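Local coordinates for pectate lyase (Paenibacillus sp. 0602, PDB 5GT5), which cleaves polygalacturonate and partly methylated pectins, probably by calcium-assisted, endo-acting beta-elimination, as a member of polysaccharide lyase family 1, at residues A[218-223]-A[317-322]; A[134-139]-A[205-210]; A[270-275]-A[295-300]. The protein carries 1 engineered substitution. All coordinates share one frame; numbering follows the deposited sequence.

Contact 1 (A[218-223]-A[317-322]); sequences YPMYNY and YKFGIT
Met220, in the first turn of helix 219-225, runs along one face of the Tyr317 ring and finishes against the backbone of the loop that follows helix 306-314. Its CB lies 3.6 Å from Tyr317 CE1. With CG anti to the backbone N (chi1 179°) and the chain extended beyond, the thioether is carried across the ring in the direction opposite to that in which the tyrosine reaches out. CG stands over the ring face, 3.8 Å from the Tyr317 centroid and 22° off the normal, a CH-pi contact displaced toward the rim. SD follows at 3.7 Å from Tyr317 CD1, an oblique Met-aromatic approach. Past the ring, CE comes to 3.4 Å from the carbonyl oxygen of Lys318 and 3.9 Å from Phe319 CB. One helix turn on, Tyr223 brings an aromatic neighbour to Tyr317: Tyr223 CD2 lies 3.5 Å from Tyr317 CE2, at the edge of the Tyr317 ring, and the two rings meet obliquely, their planes inclined by 42°. The Tyr223 hydroxyl bonds to the carbonyl of Ala311, tying this tyrosine to helix 306-314 as well. Lys318 NZ hydrogen-bonds to the carbonyl oxygen of Gly144, and the Lys318 side chain lies about 8 Å from that of Arg276, the probable active-site residue by analogy with a close relative. These elements belong to the loops and short helices that elaborate the parallel beta-helix of the family. No hydrogen bond joins the two segments, so their cohesion rests on dispersion and CH-pi forces, with the methionine's length letting one side chain serve the tyrosine, the backbone and Phe319 together.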
loop_
_atom_site.group_PDB
_atom_site.type_symbol
_atom_site.label_atom_id
_atom_site.label_comp_id
_atom_site.label_asym_id
_atom_site.label_seq_id
_atom_site.Cartn_x
_atom_site.Cartn_y
_atom_site.Cartn_z
ATOM N N TYR A 218 14.050 -37.684 26.688
ATOM C CA TYR A 218 13.472 -36.337 26.761
ATOM C C TYR A 218 13.694 -35.768 28.147
ATOM O O TYR A 218 12.830 -35.881 29.022
ATOM C CB TYR A 218 11.980 -36.408 26.410
ATOM C CG TYR A 218 11.731 -37.074 25.074
ATOM C CD1 TYR A 218 11.759 -36.339 23.890
ATOM C CD2 TYR A 218 11.476 -38.440 25.000
ATOM C CE1 TYR A 218 11.549 -36.957 22.669
ATOM C CE2 TYR A 218 11.268 -39.059 23.788
ATOM C CZ TYR A 218 11.307 -38.317 22.632
ATOM O OH TYR A 218 11.094 -38.928 21.409
ATOM N N PRO A 219 14.863 -35.157 28.371
ATOM C CA PRO A 219 15.245 -34.774 29.746
ATOM C C PRO A 219 14.283 -33.816 30.463
ATOM O O PRO A 219 14.023 -34.012 31.662
ATOM C CB PRO A 219 16.614 -34.121 29.570
ATOM C CG PRO A 219 17.115 -34.606 28.230
ATOM C CD PRO A 219 15.936 -34.936 27.384
ATOM N N MET A 220 13.751 -32.813 29.765
ATOM C CA MET A 220 12.797 -31.922 30.413
ATOM C C MET A 220 11.512 -32.646 30.793
ATOM O O MET A 220 11.050 -32.522 31.921
ATOM C CB MET A 220 12.479 -30.738 29.494
ATOM C CG MET A 220 11.473 -29.790 30.118
ATOM S SD MET A 220 11.240 -28.448 28.955
ATOM C CE MET A 220 9.848 -27.647 29.687
ATOM N N TYR A 221 10.930 -33.363 29.838
ATOM C CA TYR A 221 9.741 -34.148 30.117
ATOM C C TYR A 221 9.981 -35.107 31.284
ATOM O O TYR A 221 9.165 -35.199 32.239
ATOM C CB TYR A 221 9.305 -34.906 28.854
ATOM C CG TYR A 221 8.053 -35.718 29.101
ATOM C CD1 TYR A 221 6.807 -35.120 29.105
ATOM C CD2 TYR A 221 8.128 -37.088 29.385
ATOM C CE1 TYR A 221 5.653 -35.843 29.376
ATOM C CE2 TYR A 221 6.986 -37.824 29.628
ATOM C CZ TYR A 221 5.748 -37.206 29.612
ATOM O OH TYR A 221 4.600 -37.906 29.894
ATOM N N ASN A 222 11.124 -35.789 31.236
ATOM C CA ASN A 222 11.489 -36.721 32.306
ATOM C C ASN A 222 11.567 -36.024 33.667
ATOM O O ASN A 222 11.016 -36.496 34.665
ATOM C CB ASN A 222 12.807 -37.421 31.948
ATOM C CG ASN A 222 13.131 -38.591 32.859
ATOM O OD1 ASN A 222 12.283 -39.437 33.147
ATOM N ND2 ASN A 222 14.372 -38.632 33.331
ATOM N N TYR A 223 12.181 -34.850 33.703
ATOM C CA TYR A 223 12.265 -34.091 34.934
ATOM C C TYR A 223 10.880 -33.692 35.461
ATOM O O TYR A 223 10.597 -33.795 36.650
ATOM C CB TYR A 223 13.125 -32.856 34.708
ATOM C CG TYR A 223 13.293 -32.031 35.941
ATOM C CD1 TYR A 223 14.094 -32.467 36.987
ATOM C CD2 TYR A 223 12.621 -30.815 36.089
ATOM C CE1 TYR A 223 14.241 -31.693 38.135
ATOM C CE2 TYR A 223 12.759 -30.035 37.238
ATOM C CZ TYR A 223 13.542 -30.497 38.261
ATOM O OH TYR A 223 13.665 -29.720 39.406
ATOM N N TYR A 317 13.974 -24.642 33.546
ATOM C CA TYR A 317 12.919 -24.958 32.574
ATOM C C TYR A 317 11.804 -23.927 32.626
ATOM O O TYR A 317 11.485 -23.387 33.688
ATOM C CB TYR A 317 12.335 -26.327 32.852
ATOM C CG TYR A 317 13.300 -27.456 32.638
ATOM C CD1 TYR A 317 13.929 -27.635 31.405
ATOM C CD2 TYR A 317 13.579 -28.379 33.658
ATOM C CE1 TYR A 317 14.824 -28.682 31.193
ATOM C CE2 TYR A 317 14.473 -29.426 33.453
ATOM C CZ TYR A 317 15.080 -29.587 32.220
ATOM O OH TYR A 317 15.956 -30.624 31.981
ATOM N N LYS A 318 11.217 -23.643 31.469
ATOM C CA LYS A 318 9.993 -22.867 31.377
ATOM C C LYS A 318 8.856 -23.831 31.073
ATOM O O LYS A 318 8.818 -24.442 30.005
ATOM C CB LYS A 318 10.102 -21.826 30.261
ATOM C CG LYS A 318 8.849 -21.033 30.000
ATOM C CD LYS A 318 9.102 -20.030 28.864
ATOM C CE LYS A 318 7.815 -19.601 28.139
ATOM N NZ LYS A 318 7.596 -20.417 26.864
ATOM N N PHE A 319 7.937 -23.975 32.010
ATOM C CA PHE A 319 6.760 -24.826 31.841
ATOM C C PHE A 319 5.644 -24.352 32.723
ATOM O O PHE A 319 5.687 -24.521 33.951
ATOM C CB PHE A 319 7.072 -26.288 32.137
ATOM C CG PHE A 319 5.960 -27.213 31.734
ATOM C CD1 PHE A 319 5.717 -27.473 30.389
ATOM C CD2 PHE A 319 5.114 -27.771 32.682
ATOM C CE1 PHE A 319 4.664 -28.301 30.003
ATOM C CE2 PHE A 319 4.059 -28.567 32.302
ATOM C CZ PHE A 319 3.845 -28.846 30.950
ATOM N N GLY A 320 4.611 -23.791 32.116
ATOM C CA GLY A 320 3.522 -23.204 32.865
ATOM C C GLY A 320 2.547 -22.457 31.974
ATOM O O GLY A 320 2.530 -22.670 30.751
ATOM N N ILE A 321 1.739 -21.605 32.588
ATOM C CA ILE A 321 0.666 -20.889 31.897
ATOM C C ILE A 321 0.907 -19.390 31.976
ATOM O O ILE A 321 0.794 -18.793 33.038
ATOM C CB ILE A 321 -0.683 -21.240 32.520
ATOM C CG1 ILE A 321 -0.937 -22.747 32.448
ATOM C CG2 ILE A 321 -1.831 -20.469 31.867
ATOM C CD1 ILE A 321 -1.099 -23.280 31.041
ATOM N N THR A 322 1.257 -18.775 30.845
ATOM C CA THR A 322 1.281 -17.315 30.764
ATOM C C THR A 322 -0.160 -16.898 30.596
ATOM O O THR A 322 -0.960 -17.640 30.006
ATOM C CB THR A 322 2.152 -16.886 29.590
ATOM O OG1 THR A 322 3.494 -17.295 29.904
ATOM C CG2 THR A 322 2.128 -15.365 29.355
#

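Contact 2 (A[134-139]-A[205-210])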
loop_
_atom_site.group_PDB
_atom_site.type_symbol
_atom_site.label_atom_id
_atom_site.label_comp_id
_atom_site.label_asym_id
_atom_site.label_seq_id
_atom_site.Cartn_x
_atom_site.Cartn_y
_atom_site.Cartn_z
ATOM N N GLU A 134 -1.155 -28.986 12.873
ATOM C CA GLU A 134 -0.006 -29.895 12.945
ATOM C C GLU A 134 1.317 -29.219 12.604
ATOM O O GLU A 134 2.039 -29.603 11.678
ATOM C CB GLU A 134 -0.279 -31.179 12.129
ATOM C CG GLU A 134 -1.542 -31.884 12.619
ATOM C CD GLU A 134 -1.798 -33.257 11.992
ATOM O OE1 GLU A 134 -0.961 -33.773 11.217
ATOM O OE2 GLU A 134 -2.893 -33.785 12.282
ATOM N N LEU A 135 1.582 -28.167 13.369
ATOM C CA LEU A 135 2.809 -27.384 13.253
ATOM C C LEU A 135 3.352 -27.068 14.653
ATOM O O LEU A 135 4.027 -26.043 14.846
ATOM C CB LEU A 135 2.579 -26.093 12.442
ATOM C CG LEU A 135 3.850 -25.432 11.878
ATOM C CD1 LEU A 135 4.536 -26.315 10.831
ATOM C CD2 LEU A 135 3.523 -24.096 11.261
ATOM N N TRP A 136 3.088 -27.961 15.615
ATOM C CA TRP A 136 3.630 -27.835 16.971
ATOM C C TRP A 136 4.337 -29.125 17.345
ATOM O O TRP A 136 3.893 -30.206 16.958
ATOM C CB TRP A 136 2.520 -27.535 17.992
ATOM C CG TRP A 136 3.004 -27.512 19.449
ATOM C CD1 TRP A 136 3.469 -26.427 20.152
ATOM C CD2 TRP A 136 3.080 -28.635 20.337
ATOM N NE1 TRP A 136 3.816 -26.815 21.435
ATOM C CE2 TRP A 136 3.591 -28.159 21.572
ATOM C CE3 TRP A 136 2.762 -30.003 20.203
ATOM C CZ2 TRP A 136 3.794 -29.008 22.662
ATOM C CZ3 TRP A 136 2.949 -30.842 21.287
ATOM C CH2 TRP A 136 3.474 -30.352 22.488
ATOM N N GLU A 137 5.428 -29.019 18.105
ATOM C CA GLU A 137 6.035 -30.167 18.793
ATOM C C GLU A 137 6.613 -29.673 20.098
ATOM O O GLU A 137 6.774 -28.484 20.299
ATOM C CB GLU A 137 7.090 -30.863 17.925
ATOM C CG GLU A 137 8.361 -30.029 17.721
ATOM C CD GLU A 137 9.453 -30.818 17.029
ATOM O OE1 GLU A 137 9.163 -31.936 16.520
ATOM O OE2 GLU A 137 10.597 -30.317 16.994
ATOM N N TRP A 138 6.864 -30.615 21.001
ATOM C CA TRP A 138 7.443 -30.338 22.308
ATOM C C TRP A 138 8.871 -29.798 22.182
ATOM O O TRP A 138 9.655 -30.242 21.342
ATOM C CB TRP A 138 7.396 -31.662 23.086
ATOM C CG TRP A 138 8.061 -31.659 24.448
ATOM C CD1 TRP A 138 9.344 -32.039 24.729
ATOM C CD2 TRP A 138 7.460 -31.296 25.706
ATOM N NE1 TRP A 138 9.577 -31.941 26.085
ATOM C CE2 TRP A 138 8.439 -31.492 26.707
ATOM C CE3 TRP A 138 6.189 -30.847 26.079
ATOM C CZ2 TRP A 138 8.200 -31.224 28.061
ATOM C CZ3 TRP A 138 5.926 -30.599 27.448
ATOM C CH2 TRP A 138 6.942 -30.780 28.418
ATOM N N ASP A 139 9.204 -28.845 23.041
ATOM C CA ASP A 139 10.537 -28.254 23.009
ATOM C C ASP A 139 11.473 -28.760 24.110
ATOM O O ASP A 139 11.393 -28.294 25.259
ATOM C CB ASP A 139 10.435 -26.743 23.129
ATOM C CG ASP A 139 11.772 -26.092 23.261
ATOM O OD1 ASP A 139 12.788 -26.638 22.737
ATOM O OD2 ASP A 139 11.834 -25.019 23.928
ATOM N N THR A 205 -1.556 -35.046 22.817
ATOM C CA THR A 205 -1.496 -36.339 23.499
ATOM C C THR A 205 -0.573 -37.325 22.774
ATOM O O THR A 205 0.193 -38.051 23.419
ATOM C CB THR A 205 -2.895 -36.916 23.626
ATOM O OG1 THR A 205 -3.671 -36.038 24.446
ATOM C CG2 THR A 205 -2.858 -38.333 24.265
ATOM N N ARG A 206 -0.618 -37.319 21.439
ATOM C CA ARG A 206 0.303 -38.150 20.678
ATOM C C ARG A 206 1.755 -37.793 20.950
ATOM O O ARG A 206 2.599 -38.670 21.111
ATOM C CB ARG A 206 0.019 -38.098 19.187
ATOM C CG ARG A 206 -1.082 -39.061 18.778
ATOM C CD ARG A 206 -1.485 -38.880 17.316
ATOM N NE ARG A 206 -2.503 -37.855 17.241
ATOM C CZ ARG A 206 -2.879 -37.245 16.116
ATOM N NH1 ARG A 206 -2.306 -37.573 14.957
ATOM N NH2 ARG A 206 -3.823 -36.301 16.160
ATOM N N GLN A 207 2.051 -36.497 21.067
ATOM C CA GLN A 207 3.414 -36.111 21.409
ATOM C C GLN A 207 3.802 -36.615 22.809
ATOM O O GLN A 207 4.898 -37.139 23.015
ATOM C CB GLN A 207 3.521 -34.574 21.364
ATOM C CG GLN A 207 4.831 -33.979 21.932
ATOM C CD GLN A 207 5.994 -34.268 21.028
ATOM O OE1 GLN A 207 6.345 -33.441 20.188
ATOM N NE2 GLN A 207 6.582 -35.467 21.157
ATOM N N ILE A 208 2.919 -36.416 23.779
ATOM C CA ILE A 208 3.246 -36.806 25.152
ATOM C C ILE A 208 3.362 -38.339 25.280
ATOM O O ILE A 208 4.273 -38.834 25.950
ATOM C CB ILE A 208 2.272 -36.209 26.173
ATOM C CG1 ILE A 208 2.756 -34.830 26.652
ATOM C CG2 ILE A 208 2.244 -37.038 27.448
ATOM C CD1 ILE A 208 2.879 -33.774 25.576
ATOM N N ASN A 209 2.491 -39.080 24.599
ATOM C CA ASN A 209 2.574 -40.551 24.666
ATOM C C ASN A 209 3.916 -41.083 24.195
ATOM O O ASN A 209 4.484 -42.019 24.806
ATOM C CB ASN A 209 1.445 -41.190 23.853
ATOM C CG ASN A 209 0.118 -41.121 24.538
ATOM O OD1 ASN A 209 0.015 -40.789 25.725
ATOM N ND2 ASN A 209 -0.939 -41.437 23.779
ATOM N N GLU A 210 4.454 -40.491 23.135
ATOM C CA GLU A 210 5.763 -40.900 22.631
ATOM C C GLU A 210 6.822 -40.732 23.717
ATOM O O GLU A 210 7.667 -41.618 23.931
ATOM C CB GLU A 210 6.121 -40.105 21.366
ATOM C CG GLU A 210 7.495 -40.413 20.740
ATOM C CD GLU A 210 7.588 -41.811 20.149
ATOM O OE1 GLU A 210 6.552 -42.342 19.663
ATOM O OE2 GLU A 210 8.706 -42.383 20.179
HETATM O O HOH W 1 -4.148 -33.850 14.569
HETATM O O HOH W 2 -2.950 -36.542 12.447
#
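In the long loop that leaves strand 131-133 of the beta-helix, Trp136 and Trp138 receive the side chain of Gln207 from helix 203-212. Gln207 OE1 accepts the backbone N-H of Trp138 at 3.0 Å. The bond is nearly straight at the hydrogen (175°), yet the donor sits above the carbonyl plane, 43° out of it. A bend at chi2 (71°) swings the amide aside so that OE1 lies beside Trp138 N, and its aliphatic part is held by carbon contacts: Gln207 CG lies 3.7 Å from Trp136 CZ3 and 3.6 Å from Trp138 CB. Through this pairing a helix outside the parallel beta-helix core is joined to a loop whose Trp136 side chain is about 8 Å from that of Asp174, a probable calcium ligand. Beyond the glutamine, Ile208 CD1 approaches Trp138 CE3 more loosely, at 4.4 Å, while the Trp138 indole N-H bonds to Glu140. Solvent links the other end of the contact. Glu134 OE2 accepts from two waters, at 2.6 and 2.8 Å; the first accepts from Arg206 NH2 and the second from Arg206 NH1, spanning opposite charges that do not touch directly.

Contact 3 (A[270-275]-A[295-300]); sequences YKDIQD and TDARAA
Two backbone N-H groups in the first turn of helix 295-301 converge on one carboxylate oxygen, Asp272 OD1. The bond from Ala297 N, 3.1 Å to OD1, is the better formed; it reaches the oxygen from above the carboxylate plane, 56° out of it. The one from Asp296 N to OD1 is weak, bent to 121° at the hydrogen although only 3.0 Å long. Holding CG beside the backbone N (chi1 -59°) directs the Asp272 carboxylate toward the helix start, where the helix dipole would probably favour its negative charge. In the parallel beta-helix, strand 262-271 ends just before Asp272, and helix 295-301 lies in a connection beyond strand 291-293, so the bonds join a strand end to a helix start. With an alanine here the acceptor is gone, which is likely to leave the amides of Asp296 and Ala297 without their carboxylate mate. Charged groups make up the second set of interactions. Lys271 NZ forms salt bridges with Asp296 OD2 at 3.3 Å and with Asp272 OD2 at 3.4 Å, both weak as hydrogen bonds. The two carboxylates cross obliquely, their planes steeply inclined to each other, and Asp272 OD2 lies 2.5 Å from Asp296 OD2, a spacing at which one of the acids probably holds a proton. Lys271 and Asp296 are exposed, whereas Asp272 is buried.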
loop_
_atom_site.group_PDB
_atom_site.type_symbol
_atom_site.label_atom_id
_atom_site.label_comp_id
_atom_site.label_asym_id
_atom_site.label_seq_id
_atom_site.Cartn_x
_atom_site.Cartn_y
_atom_site.Cartn_z
ATOM N N TYR A 270 -10.088 -16.219 20.438
ATOM C CA TYR A 270 -8.773 -16.685 20.900
ATOM C C TYR A 270 -9.028 -17.574 22.099
ATOM O O TYR A 270 -9.214 -17.072 23.215
ATOM C CB TYR A 270 -7.876 -15.490 21.295
ATOM C CG TYR A 270 -7.548 -14.605 20.098
ATOM C CD1 TYR A 270 -6.480 -14.907 19.263
ATOM C CD2 TYR A 270 -8.324 -13.483 19.814
ATOM C CE1 TYR A 270 -6.210 -14.139 18.127
ATOM C CE2 TYR A 270 -8.045 -12.674 18.710
ATOM C CZ TYR A 270 -6.991 -13.021 17.866
ATOM O OH TYR A 270 -6.730 -12.229 16.775
ATOM N N LYS A 271 -9.114 -18.890 21.861
ATOM C CA LYS A 271 -9.445 -19.836 22.901
ATOM C C LYS A 271 -8.196 -20.513 23.413
ATOM O O LYS A 271 -7.509 -21.222 22.666
ATOM C CB LYS A 271 -10.426 -20.877 22.352
ATOM C CG LYS A 271 -10.899 -21.839 23.440
ATOM C CD LYS A 271 -11.868 -22.899 22.885
ATOM C CE LYS A 271 -12.250 -23.933 23.955
ATOM N NZ LYS A 271 -11.355 -25.133 23.980
ATOM N N ASP A 272 -7.892 -20.268 24.693
ATOM C CA ASP A 272 -6.723 -20.854 25.333
ATOM C C ASP A 272 -5.452 -20.487 24.588
ATOM O O ASP A 272 -4.578 -21.328 24.330
ATOM C CB ASP A 272 -6.900 -22.370 25.482
ATOM C CG ASP A 272 -8.132 -22.709 26.297
ATOM O OD1 ASP A 272 -8.297 -22.091 27.380
ATOM O OD2 ASP A 272 -8.929 -23.569 25.840
ATOM N N ILE A 273 -5.352 -19.191 24.272
ATOM C CA ILE A 273 -4.132 -18.582 23.774
ATOM C C ILE A 273 -3.526 -17.805 24.947
ATOM O O ILE A 273 -4.193 -16.964 25.538
ATOM C CB ILE A 273 -4.445 -17.620 22.586
ATOM C CG1 ILE A 273 -5.383 -18.288 21.566
ATOM C CG2 ILE A 273 -3.153 -17.095 21.994
ATOM C CD1 ILE A 273 -4.866 -19.603 20.954
ATOM N N GLN A 274 -2.283 -18.101 25.287
ATOM C CA GLN A 274 -1.690 -17.576 26.526
ATOM C C GLN A 274 -1.221 -16.140 26.449
ATOM O O GLN A 274 -1.033 -15.498 27.476
ATOM C CB GLN A 274 -0.485 -18.421 26.927
ATOM C CG GLN A 274 -0.840 -19.843 27.392
ATOM C CD GLN A 274 0.377 -20.579 27.936
ATOM O OE1 GLN A 274 1.407 -19.977 28.278
ATOM N NE2 GLN A 274 0.265 -21.899 28.004
ATOM N N ASP A 275 -0.959 -15.629 25.247
ATOM C CA ASP A 275 -0.164 -14.397 25.124
ATOM C C ASP A 275 -0.305 -13.812 23.733
ATOM O O ASP A 275 -0.624 -14.521 22.769
ATOM C CB ASP A 275 1.315 -14.763 25.400
ATOM C CG ASP A 275 2.210 -13.583 25.762
ATOM O OD1 ASP A 275 1.742 -12.426 25.945
ATOM O OD2 ASP A 275 3.432 -13.844 25.879
ATOM N N THR A 295 -10.210 -19.958 29.640
ATOM C CA THR A 295 -10.797 -20.798 30.705
ATOM C C THR A 295 -10.013 -22.077 30.969
ATOM O O THR A 295 -9.692 -22.402 32.125
ATOM C CB THR A 295 -12.245 -21.179 30.352
ATOM O OG1 THR A 295 -13.059 -19.999 30.312
ATOM C CG2 THR A 295 -12.832 -22.168 31.407
ATOM N N ASP A 296 -9.708 -22.817 29.913
ATOM C CA ASP A 296 -9.022 -24.090 30.086
ATOM C C ASP A 296 -7.572 -23.922 30.499
ATOM O O ASP A 296 -7.029 -24.704 31.290
ATOM C CB ASP A 296 -9.134 -24.919 28.822
ATOM C CG ASP A 296 -10.548 -24.993 28.303
ATOM O OD1 ASP A 296 -11.419 -25.460 29.052
ATOM O OD2 ASP A 296 -10.794 -24.560 27.149
ATOM N N ALA A 297 -6.918 -22.887 30.004
ATOM C CA ALA A 297 -5.567 -22.616 30.469
ATOM C C ALA A 297 -5.534 -22.279 31.966
ATOM O O ALA A 297 -4.645 -22.741 32.705
ATOM C CB ALA A 297 -4.952 -21.493 29.657
ATOM N N ARG A 298 -6.514 -21.493 32.402
ATOM C CA ARG A 298 -6.616 -21.084 33.814
ATOM C C ARG A 298 -6.820 -22.338 34.677
ATOM O O ARG A 298 -6.182 -22.498 35.735
ATOM C CB ARG A 298 -7.782 -20.088 33.978
ATOM C CG ARG A 298 -7.912 -19.485 35.392
ATOM C CD ARG A 298 -6.807 -18.554 35.639
ATOM N NE ARG A 298 -6.967 -17.770 36.865
ATOM C CZ ARG A 298 -6.006 -16.970 37.305
ATOM N NH1 ARG A 298 -4.862 -16.892 36.643
ATOM N NH2 ARG A 298 -6.167 -16.269 38.430
ATOM N N ALA A 299 -7.667 -23.250 34.213
ATOM C CA ALA A 299 -7.843 -24.539 34.917
ATOM C C ALA A 299 -6.546 -25.339 34.987
ATOM O O ALA A 299 -6.191 -25.893 36.039
ATOM C CB ALA A 299 -8.949 -25.363 34.279
ATOM N N ALA A 300 -5.810 -25.391 33.882
ATOM C CA ALA A 300 -4.561 -26.158 33.834
ATOM C C ALA A 300 -3.552 -25.609 34.826
ATOM O O ALA A 300 -2.776 -26.369 35.407
ATOM C CB ALA A 300 -3.994 -26.166 32.398
#

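How the contacts relate
From the N terminus, segment 134-139 leaves the beta-helix after strand 131-133, and contact 2 closes its loop at helix 203-212. Helix 219-225 follows directly and opens contact 1, which closes only at 317-322; contact 3 is nested within that span, joining the end of strand 262-271 to helix 295-301. Contacts 2 and 1 are thus in series, yet they touch: Phe319 CE1 packs 3.7 Å from Trp138 CZ3, and Tyr221 meets Ile208. Contact 1 also reaches contact 3, where Thr322 N probably bonds to Gln274 OE1 at 2.8 Å. Contacts 2 and 3 do not touch each other; segment 317-322 of contact 1 meets both, through Phe319 and Thr322.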